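Local coordinates for protein xyloglucanase (Paenibacillus pabuli, PDB 2JEP) that probably hydrolyses the beta-1,4-glucan backbone of plant cell wall xyloglucan as a family 5 glycoside hydrolase built on a TIM barrel, at residues G322-T330 and R340-T348; G277-T285 and A290-L301. One frame throughout, in Å; residues are numbered along the deposited sequence. Where two conformers were deposited one is given.

Interaction 1: residues G322-T330 and R340-T348; sequences GEFGSIDKT and RAAYAKAVT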
loop_
_atom_site.group_PDB
_atom_site.type_symbol
_atom_site.label_atom_id
_atom_site.label_comp_id
_atom_site.label_asym_id
_atom_site.label_seq_id
_atom_site.Cartn_x
_atom_site.Cartn_y
_atom_site.Cartn_z
ATOM N N GLY A 322 -3.770 2.727 -0.225
ATOM C CA GLY A 322 -3.145 1.417 -0.292
ATOM C C GLY A 322 -3.223 0.565 0.940
ATOM O O GLY A 322 -2.945 -0.623 0.868
ATOM N N GLU A 323 -3.571 1.186 2.069
ATOM C CA GLU A 323 -3.835 0.468 3.328
ATOM C C GLU A 323 -4.874 1.237 4.114
ATOM O O GLU A 323 -4.811 2.459 4.205
ATOM C CB GLU A 323 -2.584 0.396 4.215
ATOM C CG GLU A 323 -1.387 -0.286 3.589
ATOM C CD GLU A 323 -0.157 -0.334 4.465
ATOM O OE1 GLU A 323 -0.288 -0.075 5.680
ATOM O OE2 GLU A 323 0.927 -0.658 3.919
ATOM N N PHE A 324 -5.813 0.496 4.705
ATOM C CA PHE A 324 -6.695 1.025 5.726
ATOM C C PHE A 324 -7.194 -0.177 6.542
ATOM O O PHE A 324 -7.188 -1.309 6.058
ATOM C CB PHE A 324 -7.889 1.792 5.140
ATOM C CG PHE A 324 -8.935 0.904 4.513
ATOM C CD1 PHE A 324 -8.817 0.501 3.215
ATOM C CD2 PHE A 324 -10.058 0.509 5.220
ATOM C CE1 PHE A 324 -9.761 -0.337 2.650
ATOM C CE2 PHE A 324 -10.995 -0.307 4.649
ATOM C CZ PHE A 324 -10.857 -0.742 3.379
ATOM N N GLY A 325 -7.705 0.079 7.743
ATOM C CA GLY A 325 -8.287 -0.966 8.564
ATOM C C GLY A 325 -8.214 -0.630 10.034
ATOM O O GLY A 325 -7.632 0.395 10.439
ATOM N N SER A 326 -8.778 -1.523 10.852
ATOM C CA SER A 326 -8.792 -1.355 12.294
ATOM C C SER A 326 -8.516 -2.668 13.007
ATOM O O SER A 326 -8.955 -3.741 12.557
ATOM C CB SER A 326 -10.096 -0.713 12.761
ATOM O OG SER A 326 -11.225 -1.487 12.418
ATOM N N ILE A 327 -7.786 -2.575 14.108
ATOM C CA ILE A 327 -7.375 -3.771 14.820
ATOM C C ILE A 327 -8.476 -4.361 15.701
ATOM O O ILE A 327 -9.349 -3.648 16.230
ATOM C CB ILE A 327 -6.112 -3.528 15.681
ATOM C CG1 ILE A 327 -6.333 -2.494 16.813
ATOM C CG2 ILE A 327 -4.947 -3.172 14.769
ATOM C CD1 ILE A 327 -5.188 -2.383 17.740
ATOM N N ASP A 328 -8.392 -5.677 15.908
ATOM C CA ASP A 328 -9.392 -6.425 16.667
ATOM C C ASP A 328 -9.292 -6.133 18.150
ATOM O O ASP A 328 -8.329 -6.532 18.807
ATOM C CB ASP A 328 -9.204 -7.911 16.387
ATOM C CG ASP A 328 -10.257 -8.808 17.025
ATOM O OD1 ASP A 328 -10.902 -8.376 18.000
ATOM O OD2 ASP A 328 -10.384 -9.958 16.521
ATOM N N LYS A 329 -10.310 -5.434 18.660
ATOM C CA LYS A 329 -10.402 -5.066 20.084
ATOM C C LYS A 329 -11.570 -5.768 20.766
ATOM O O LYS A 329 -12.045 -5.293 21.796
ATOM C CB LYS A 329 -10.462 -3.535 20.264
ATOM C CG LYS A 329 -9.210 -2.843 19.794
ATOM C CD LYS A 329 -9.226 -1.371 20.101
ATOM C CE LYS A 329 -8.014 -0.660 19.566
ATOM N NZ LYS A 329 -7.867 0.713 20.175
ATOM N N THR A 330 -12.015 -6.904 20.212
ATOM C CA THR A 330 -13.101 -7.650 20.846
ATOM C C THR A 330 -12.738 -8.204 22.227
ATOM O O THR A 330 -13.652 -8.491 23.008
ATOM C CB THR A 330 -13.579 -8.820 19.965
ATOM O OG1 THR A 330 -12.494 -9.720 19.700
ATOM C CG2 THR A 330 -14.205 -8.323 18.673
ATOM N N ARG A 340 -15.570 -2.067 13.611
ATOM C CA ARG A 340 -14.624 -2.395 12.559
ATOM C C ARG A 340 -15.320 -2.500 11.216
ATOM O O ARG A 340 -14.816 -2.042 10.199
ATOM C CB ARG A 340 -13.850 -3.672 12.906
ATOM C CG ARG A 340 -13.045 -3.525 14.207
ATOM C CD ARG A 340 -11.788 -4.375 14.222
ATOM N NE ARG A 340 -12.115 -5.780 14.100
ATOM C CZ ARG A 340 -11.309 -6.727 13.592
ATOM N NH1 ARG A 340 -10.104 -6.459 13.079
ATOM N NH2 ARG A 340 -11.732 -7.966 13.589
ATOM N N ALA A 341 -16.498 -3.110 11.208
ATOM C CA ALA A 341 -17.302 -3.160 10.011
ATOM C C ALA A 341 -17.726 -1.761 9.588
ATOM O O ALA A 341 -17.600 -1.407 8.415
ATOM C CB ALA A 341 -18.516 -4.071 10.216
ATOM N N ALA A 342 -18.272 -0.968 10.517
ATOM C CA ALA A 342 -18.742 0.386 10.163
ATOM C C ALA A 342 -17.616 1.226 9.587
ATOM O O ALA A 342 -17.815 1.960 8.611
ATOM C CB ALA A 342 -19.381 1.071 11.374
ATOM N N TYR A 343 -16.439 1.142 10.199
ATOM C CA TYR A 343 -15.263 1.895 9.735
ATOM C C TYR A 343 -14.852 1.422 8.350
ATOM O O TYR A 343 -14.617 2.228 7.459
ATOM C CB TYR A 343 -14.120 1.676 10.711
ATOM C CG TYR A 343 -12.849 2.438 10.469
ATOM C CD1 TYR A 343 -12.793 3.785 10.640
ATOM C CD2 TYR A 343 -11.706 1.799 10.087
ATOM C CE1 TYR A 343 -11.642 4.490 10.486
ATOM C CE2 TYR A 343 -10.527 2.493 9.894
ATOM C CZ TYR A 343 -10.487 3.847 10.101
ATOM O OH TYR A 343 -9.290 4.504 9.916
ATOM N N ALA A 344 -14.784 0.109 8.145
ATOM C CA ALA A 344 -14.360 -0.393 6.852
ATOM C C ALA A 344 -15.340 0.017 5.766
ATOM O O ALA A 344 -14.938 0.390 4.658
ATOM C CB ALA A 344 -14.206 -1.929 6.862
ATOM N N LYS A 345 -16.643 -0.069 6.041
ATOM C CA LYS A 345 -17.641 0.357 5.068
ATOM C C LYS A 345 -17.509 1.835 4.762
ATOM O O LYS A 345 -17.597 2.243 3.597
ATOM C CB LYS A 345 -19.056 0.049 5.578
ATOM C CG LYS A 345 -20.139 0.434 4.599
ATOM C CD LYS A 345 -21.477 -0.144 5.008
ATOM C CE LYS A 345 -22.565 0.270 4.024
ATOM N NZ LYS A 345 -23.822 -0.451 4.333
ATOM N N ALA A 346 -17.336 2.650 5.804
ATOM C CA ALA A 346 -17.261 4.088 5.615
ATOM C C ALA A 346 -16.036 4.464 4.775
ATOM O O ALA A 346 -16.130 5.293 3.853
ATOM C CB ALA A 346 -17.262 4.793 6.956
ATOM N N VAL A 347 -14.877 3.877 5.079
ATOM C CA VAL A 347 -13.667 4.212 4.326
ATOM C C VAL A 347 -13.830 3.753 2.883
ATOM O O VAL A 347 -13.479 4.474 1.945
ATOM C CB VAL A 347 -12.404 3.605 4.996
ATOM C CG1 VAL A 347 -11.188 3.741 4.079
ATOM C CG2 VAL A 347 -12.156 4.231 6.381
ATOM N N THR A 348 -14.356 2.535 2.694
ATOM C CA THR A 348 -14.542 2.003 1.331
ATOM C C THR A 348 -15.504 2.891 0.549
ATOM O O THR A 348 -15.229 3.255 -0.608
ATOM C CB THR A 348 -15.042 0.547 1.377
ATOM O OG1 THR A 348 -14.076 -0.249 2.079
ATOM C CG2 THR A 348 -15.255 -0.002 0.003
HETATM O O HOH W 1 -12.008 -1.827 9.772
#
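A chi1 of 73° sets CG of Phe324 between its own backbone N and carbonyl carbon and swings the ring onto the helix beside Val347; a bend at chi3 (-61°) folds the guanidinium of Arg340 against the chain of Ser326 to Asp328. Both contacts belong to a beta-alpha-beta unit of the (beta/alpha)8 or TIM barrel, in which strand 319-324 leads through a loop into helix 336-353 and on to strand 357-362. At the strand end the contact is mainly apolar. Val347 CG1 makes a CH-pi contact over one face of the Phe324 ring, 3.9 Å from its centroid, while Thr348 OG1 comes within 3.5 Å of Phe324 CZ. That hydroxyl is turned back to its own helix: Thr348 OG1 bonds to Ala344 O at 2.8 Å, on the other face of the carbonyl from the bond made by Thr348 N. Pro358 of the next strand also packs against Phe324.

Beyond the strand the chemistry becomes polar. Gly325 has backbone angles that would jam any CB against the preceding carbonyl oxygen, and its own buried O, 3.6 Å from Tyr343 CE2, has no hydrogen-bonding partner. Tyr343 reaches past it to bond through OH with Ser267 O. Arg340 NH1 donates a nearly straight bond (166°) to Ser326 O at 3.0 Å, the oxygen lying in the guanidinium plane. Asp328 stacks its carboxylate over the same group; with Asp328 OD2 3.8 Å from Arg340 NH2 and well out of plane, this long salt bridge works by charge alone. NE is taken by Asn337 OD1, which helps fix the group's rotation. At the helix backbone, water 1 sits 2.8 Å from Ser326 OG and donates to Arg340 O.

Interaction 2: residues G277-T285 and A290-L301; sequences GNITQWGAT and AKKSTWGQEDYL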
loop_
_atom_site.group_PDB
_atom_site.type_symbol
_atom_site.label_atom_id
_atom_site.label_comp_id
_atom_site.label_asym_id
_atom_site.label_seq_id
_atom_site.Cartn_x
_atom_site.Cartn_y
_atom_site.Cartn_z
ATOM N N GLY A 277 -7.428 -0.899 24.936
ATOM C CA GLY A 277 -8.887 -0.798 24.910
ATOM C C GLY A 277 -9.459 0.556 25.212
ATOM O O GLY A 277 -10.659 0.669 25.450
ATOM N N ASN A 278 -8.633 1.601 25.132
ATOM C CA ASN A 278 -9.146 2.942 25.457
ATOM C C ASN A 278 -10.312 3.318 24.534
ATOM O O ASN A 278 -11.336 3.841 24.987
ATOM C CB ASN A 278 -8.061 4.012 25.335
ATOM C CG ASN A 278 -6.910 3.830 26.311
ATOM O OD1 ASN A 278 -7.019 3.092 27.296
ATOM N ND2 ASN A 278 -5.808 4.567 26.062
ATOM N N ILE A 279 -10.150 3.078 23.233
ATOM C CA ILE A 279 -11.133 3.448 22.218
ATOM C C ILE A 279 -11.415 2.201 21.381
ATOM O O ILE A 279 -10.515 1.637 20.739
ATOM C CB ILE A 279 -10.608 4.578 21.307
ATOM C CG1 ILE A 279 -10.252 5.830 22.118
ATOM C CG2 ILE A 279 -11.621 4.882 20.203
ATOM C CD1 ILE A 279 -11.420 6.488 22.890
ATOM N N THR A 280 -12.681 1.785 21.380
ATOM C CA THR A 280 -13.099 0.555 20.738
ATOM C C THR A 280 -14.290 0.730 19.782
ATOM O O THR A 280 -14.765 -0.252 19.214
ATOM C CB THR A 280 -13.458 -0.486 21.811
ATOM O OG1 THR A 280 -14.446 0.093 22.665
ATOM C CG2 THR A 280 -12.225 -0.895 22.631
ATOM N N GLN A 281 -14.749 1.973 19.599
ATOM C CA GLN A 281 -15.911 2.252 18.774
ATOM C C GLN A 281 -15.616 3.451 17.889
ATOM O O GLN A 281 -14.735 4.244 18.186
ATOM C CB GLN A 281 -17.154 2.521 19.643
ATOM C CG GLN A 281 -17.341 1.467 20.743
ATOM C CD GLN A 281 -18.638 1.590 21.472
ATOM O OE1 GLN A 281 -19.426 2.535 21.276
ATOM N NE2 GLN A 281 -18.890 0.623 22.332
ATOM N N TRP A 282 -16.377 3.571 16.812
ATOM C CA TRP A 282 -16.196 4.613 15.814
ATOM C C TRP A 282 -17.516 4.873 15.096
ATOM O O TRP A 282 -18.258 3.945 14.804
ATOM C CB TRP A 282 -15.139 4.171 14.776
ATOM C CG TRP A 282 -14.837 5.230 13.750
ATOM C CD1 TRP A 282 -13.902 6.231 13.867
ATOM C CD2 TRP A 282 -15.499 5.443 12.500
ATOM N NE1 TRP A 282 -13.944 7.030 12.753
ATOM C CE2 TRP A 282 -14.930 6.586 11.918
ATOM C CE3 TRP A 282 -16.531 4.785 11.818
ATOM C CZ2 TRP A 282 -15.321 7.052 10.675
ATOM C CZ3 TRP A 282 -16.934 5.272 10.612
ATOM C CH2 TRP A 282 -16.334 6.400 10.055
ATOM N N GLY A 283 -17.739 6.138 14.770
ATOM C CA GLY A 283 -18.840 6.557 13.952
ATOM C C GLY A 283 -20.139 6.717 14.710
ATOM O O GLY A 283 -20.237 6.462 15.914
ATOM N N ALA A 284 -21.146 7.121 13.961
ATOM C CA ALA A 284 -22.414 7.533 14.560
ATOM C C ALA A 284 -23.104 6.434 15.334
ATOM O O ALA A 284 -23.856 6.742 16.262
ATOM C CB ALA A 284 -23.357 8.055 13.475
ATOM N N THR A 285 -22.855 5.175 14.979
ATOM C CA THR A 285 -23.535 4.074 15.654
ATOM C C THR A 285 -22.856 3.625 16.950
ATOM O O THR A 285 -23.366 2.738 17.631
ATOM C CB THR A 285 -23.758 2.867 14.745
ATOM O OG1 THR A 285 -22.502 2.233 14.462
ATOM C CG2 THR A 285 -24.489 3.271 13.445
ATOM N N ALA A 290 -17.540 7.106 25.966
ATOM C CA ALA A 290 -16.280 6.842 26.627
ATOM C C ALA A 290 -15.394 5.869 25.852
ATOM O O ALA A 290 -14.192 5.778 26.109
ATOM C CB ALA A 290 -16.516 6.338 28.029
ATOM N N LYS A 291 -15.990 5.171 24.891
ATOM C CA LYS A 291 -15.261 4.204 24.079
ATOM C C LYS A 291 -15.066 4.671 22.638
ATOM O O LYS A 291 -14.621 3.903 21.793
ATOM C CB LYS A 291 -15.970 2.852 24.146
ATOM C CG LYS A 291 -16.158 2.352 25.588
ATOM C CD LYS A 291 -16.841 0.971 25.633
ATOM C CE LYS A 291 -17.101 0.485 27.044
ATOM N NZ LYS A 291 -17.601 -0.926 27.079
ATOM N N LYS A 292 -15.403 5.934 22.371
ATOM C CA LYS A 292 -15.386 6.527 21.032
ATOM C C LYS A 292 -14.397 7.686 21.052
ATOM O O LYS A 292 -14.317 8.421 22.051
ATOM C CB LYS A 292 -16.783 7.054 20.690
ATOM C CG LYS A 292 -16.944 7.592 19.301
ATOM C CD LYS A 292 -18.334 8.235 19.123
ATOM C CE LYS A 292 -18.606 8.568 17.695
ATOM N NZ LYS A 292 -19.956 9.228 17.494
ATOM N N SER A 293 -13.653 7.883 19.966
ATOM C CA SER A 293 -12.735 9.017 19.893
ATOM C C SER A 293 -13.522 10.331 19.948
ATOM O O SER A 293 -14.735 10.360 19.744
ATOM C CB SER A 293 -11.939 8.978 18.585
ATOM O OG SER A 293 -11.353 7.708 18.364
ATOM N N THR A 294 -12.806 11.425 20.184
ATOM C CA THR A 294 -13.422 12.757 20.203
ATOM C C THR A 294 -13.232 13.495 18.884
ATOM O O THR A 294 -13.702 14.624 18.738
ATOM C CB THR A 294 -12.865 13.595 21.346
ATOM O OG1 THR A 294 -11.448 13.592 21.274
ATOM C CG2 THR A 294 -13.322 13.018 22.687
ATOM N N TRP A 295 -12.575 12.855 17.915
ATOM C CA TRP A 295 -12.289 13.457 16.625
ATOM C C TRP A 295 -12.151 12.283 15.618
ATOM O O TRP A 295 -12.245 11.114 15.993
ATOM C CB TRP A 295 -11.002 14.300 16.683
ATOM C CG TRP A 295 -9.774 13.439 16.847
ATOM C CD1 TRP A 295 -9.332 12.865 18.000
ATOM C CD2 TRP A 295 -8.874 12.988 15.810
ATOM N NE1 TRP A 295 -8.212 12.102 17.762
ATOM C CE2 TRP A 295 -7.909 12.163 16.428
ATOM C CE3 TRP A 295 -8.781 13.215 14.431
ATOM C CZ2 TRP A 295 -6.869 11.555 15.715
ATOM C CZ3 TRP A 295 -7.760 12.598 13.737
ATOM C CH2 TRP A 295 -6.810 11.783 14.382
ATOM N N GLY A 296 -11.975 12.623 14.353
ATOM C CA GLY A 296 -11.657 11.604 13.366
ATOM C C GLY A 296 -12.839 10.788 12.876
ATOM O O GLY A 296 -12.675 9.668 12.375
ATOM N N GLN A 297 -14.029 11.361 12.960
ATOM C CA GLN A 297 -15.248 10.653 12.624
ATOM C C GLN A 297 -15.597 10.852 11.161
ATOM O O GLN A 297 -14.719 11.166 10.342
ATOM C CB GLN A 297 -16.370 11.076 13.565
ATOM C CG GLN A 297 -15.968 10.892 15.013
ATOM C CD GLN A 297 -15.686 9.430 15.373
ATOM O OE1 GLN A 297 -16.555 8.560 15.167
ATOM N NE2 GLN A 297 -14.483 9.147 15.882
ATOM N N GLU A 298 -16.864 10.680 10.801
ATOM C CA GLU A 298 -17.277 10.696 9.395
ATOM C C GLU A 298 -16.921 12.009 8.706
ATOM O O GLU A 298 -16.584 12.015 7.511
ATOM C CB GLU A 298 -18.794 10.482 9.305
ATOM C CG GLU A 298 -19.296 9.085 9.699
ATOM C CD GLU A 298 -19.670 8.918 11.169
ATOM O OE1 GLU A 298 -19.142 9.636 12.048
ATOM O OE2 GLU A 298 -20.528 8.031 11.414
ATOM N N ASP A 299 -17.038 13.114 9.436
ATOM C CA ASP A 299 -16.705 14.424 8.877
ATOM C C ASP A 299 -15.234 14.559 8.513
ATOM O O ASP A 299 -14.886 15.150 7.476
ATOM C CB ASP A 299 -17.170 15.579 9.787
ATOM C CG ASP A 299 -16.762 15.428 11.283
ATOM O OD1 ASP A 299 -16.164 14.400 11.705
ATOM O OD2 ASP A 299 -17.029 16.398 12.066
ATOM N N TYR A 300 -14.388 14.005 9.357
ATOM C CA TYR A 300 -12.943 14.009 9.111
ATOM C C TYR A 300 -12.574 13.142 7.925
ATOM O O TYR A 300 -11.800 13.539 7.052
ATOM C CB TYR A 300 -12.216 13.570 10.376
ATOM C CG TYR A 300 -10.724 13.598 10.243
ATOM C CD1 TYR A 300 -10.041 14.780 10.338
ATOM C CD2 TYR A 300 -10.005 12.446 10.044
ATOM C CE1 TYR A 300 -8.663 14.816 10.222
ATOM C CE2 TYR A 300 -8.620 12.468 9.909
ATOM C CZ TYR A 300 -7.957 13.645 10.022
ATOM O OH TYR A 300 -6.586 13.653 9.882
ATOM N N LEU A 301 -13.165 11.956 7.857
ATOM C CA LEU A 301 -12.942 11.065 6.739
ATOM C C LEU A 301 -13.329 11.756 5.423
ATOM O O LEU A 301 -12.588 11.691 4.432
ATOM C CB LEU A 301 -13.742 9.782 6.951
ATOM C CG LEU A 301 -13.827 8.792 5.801
ATOM C CD1 LEU A 301 -12.439 8.305 5.351
ATOM C CD2 LEU A 301 -14.703 7.628 6.201
HETATM O O HOH W 2 -12.000 5.167 26.973
HETATM O O HOH W 3 -13.556 6.586 17.273
HETATM O O HOH W 4 -22.157 7.713 18.602
#
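The indole of Trp282 and the side chain of Gln297 form the close-packed end of this contact. Trp282 NE1 donates to Gly296 O at 3.0 Å, with the oxygen near the ring plane, while Gln297, bent at chi2 (-63°), brings OE1 over one indole face, toward the rim, with the amide tilted 41° to the ring. Gln297 OE1 accepts from Gly283 N at 2.7 Å and Gln297 NE2 donates to Trp295 O at 3.0 Å, so two opposed bonds fix which way round the amide sits. Gly283 has a positive phi, and a side chain there would run into the indole. Were Trp282 an alanine, Gly296 O would probably lose its indole donor and a gap would open beneath the Gln297 amide and beside Leu301.

These residues lie in the barrel's long sixth beta-alpha loop, just where helix 298-313 starts. Gln297 holds the N-cap position, and Glu298 in the first turn bends back so that OE2, through its syn lone pair, accepts from Ala284 N at 2.8 Å. Further out, Lys291 O takes both Thr280 N and Gln281 N, each at 2.9 Å, from opposite faces of its plane. Toward solvent the grip slackens: the extended Lys292 bonds only weakly from NZ to Gly283 O, at 3.2 Å, and NZ also donates to water 4, which in turn donates to Ala284 O at 3.1 Å.

Interaction 1 is a buried contact joining strand 319-324 and its following loop to helix 336-353, whereas interaction 2, partly buried and farther from the chain's centre, folds the loop before helix 298-313 onto that helix's start. The first combines apolar ring packing with an arginine bonded to one backbone carbonyl and stacked against an aspartate; the second relies mainly on backbone and indole N-H groups caught by carbonyl, amide and carboxylate oxygens, with waters at its margin. They meet on helix 336-353: Ala346 CB lies 3.6 Å from Trp282 CH2, and Tyr343 CD1 3.7 Å from Trp282 CD2. Lys329 NZ, 2.9 Å from Ile279 O in a probable hydrogen bond, ties the two loops together.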